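Actinorhodin polyketide putative beta-ketoacyl synthase 2 (Streptomyces coelicolor A3, PDB 1TQY) is the chain length factor of the actinorhodin polyketide synthase, a ketosynthase-like protein that probably works with a ketosynthase partner in building the polyketide chain. Local coordinates at residues 287-291 with 292-296. Residues are numbered along the deposited sequence; the frame is centred on the assembly and turned at random.
Sequences LALND and AGTGP
L289 meets T294 and P296 where helix 281-292 ends in a Schellman motif, a worked example of how a helix is closed and its chain led off across the last turn. The leucine's two methyls divide the work: CD2 lies 3.9 Å from CG2 of T294, while CD1 reaches the proline ring, 4.0 Å from CG of P296. Having CG of L289 anti to its carbonyl carbon (chi1 -73°) carries both methyls to the departing chain. Closer to the backbone, CB of L289 comes within 3.2 Å of T294 O.

The backbone bonds hold these side chains together. T294 N donates to L289 O at 2.9 Å in a nearly straight bond (167°), whereas G293 N makes a weak bond to N290 O. Between them G293 takes positive phi (69°), a conformation glycine adopts easily, and A292 N still keeps the helical bond to A288 O at 3.1 Å.

Farther out, D298 OD1 accepts from both T294 OG1 and G295 N, and D291 forms a salt bridge with R180. A288 and A292 pack on strands 260-269 and 402-410, T294 touches the latter, and P296 rests against V323 and F324 of helix 310-324.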
# COMPACT_ATOMS: atom_id res chain seq x y z
N LEU B 287 -6.13 -8.02 20.83
CA LEU B 287 -4.87 -7.31 20.68
C LEU B 287 -5.17 -5.81 20.75
O LEU B 287 -4.50 -5.06 21.45
CB LEU B 287 -4.21 -7.65 19.35
CG LEU B 287 -2.92 -8.49 19.38
CD1 LEU B 287 -2.90 -9.42 20.57
CD2 LEU B 287 -2.79 -9.25 18.06
N ALA B 288 -6.20 -5.39 20.03
CA ALA B 288 -6.59 -3.99 20.02
C ALA B 288 -7.01 -3.52 21.41
O ALA B 288 -6.68 -2.40 21.81
CB ALA B 288 -7.73 -3.76 19.01
N LEU B 289 -7.74 -4.36 22.15
CA LEU B 289 -8.18 -3.98 23.49
C LEU B 289 -7.00 -3.81 24.45
O LEU B 289 -7.02 -2.93 25.30
CB LEU B 289 -9.14 -5.03 24.05
CG LEU B 289 -10.55 -5.04 23.45
CD1 LEU B 289 -11.35 -6.16 24.08
CD2 LEU B 289 -11.23 -3.69 23.69
N ASN B 290 -5.98 -4.66 24.30
CA ASN B 290 -4.79 -4.59 25.14
C ASN B 290 -3.99 -3.33 24.88
O ASN B 290 -3.47 -2.70 25.81
CB ASN B 290 -3.86 -5.78 24.88
CG ASN B 290 -4.32 -7.04 25.56
OD1 ASN B 290 -4.60 -7.05 26.76
ND2 ASN B 290 -4.39 -8.13 24.80
N ASP B 291 -3.86 -3.00 23.61
CA ASP B 291 -3.13 -1.83 23.18
C ASP B 291 -3.80 -0.61 23.83
O ASP B 291 -3.12 0.31 24.28
CB ASP B 291 -3.18 -1.75 21.65
CG ASP B 291 -2.37 -0.61 21.08
OD1 ASP B 291 -1.39 -0.19 21.73
OD2 ASP B 291 -2.70 -0.15 19.97
N ALA B 292 -5.12 -0.65 23.91
CA ALA B 292 -5.90 0.43 24.48
C ALA B 292 -5.94 0.38 26.01
O ALA B 292 -6.36 1.34 26.64
CB ALA B 292 -7.32 0.38 23.94
N GLY B 293 -5.50 -0.73 26.59
CA GLY B 293 -5.52 -0.85 28.03
C GLY B 293 -6.94 -0.95 28.55
O GLY B 293 -7.25 -0.48 29.65
N THR B 294 -7.82 -1.53 27.74
CA THR B 294 -9.22 -1.69 28.11
C THR B 294 -9.71 -3.13 27.98
O THR B 294 -9.34 -3.83 27.04
CB THR B 294 -10.14 -0.79 27.26
OG1 THR B 294 -11.49 -1.27 27.35
CG2 THR B 294 -9.71 -0.79 25.81
N GLY B 295 -10.54 -3.57 28.92
CA GLY B 295 -11.05 -4.93 28.89
C GLY B 295 -12.35 -5.08 28.12
O GLY B 295 -12.99 -4.09 27.78
N PRO B 296 -12.76 -6.32 27.81
CA PRO B 296 -14.01 -6.57 27.07
C PRO B 296 -15.21 -5.86 27.69
O PRO B 296 -16.03 -5.28 26.98
CB PRO B 296 -14.14 -8.08 27.12
CG PRO B 296 -12.73 -8.52 27.02
CD PRO B 296 -12.01 -7.58 27.97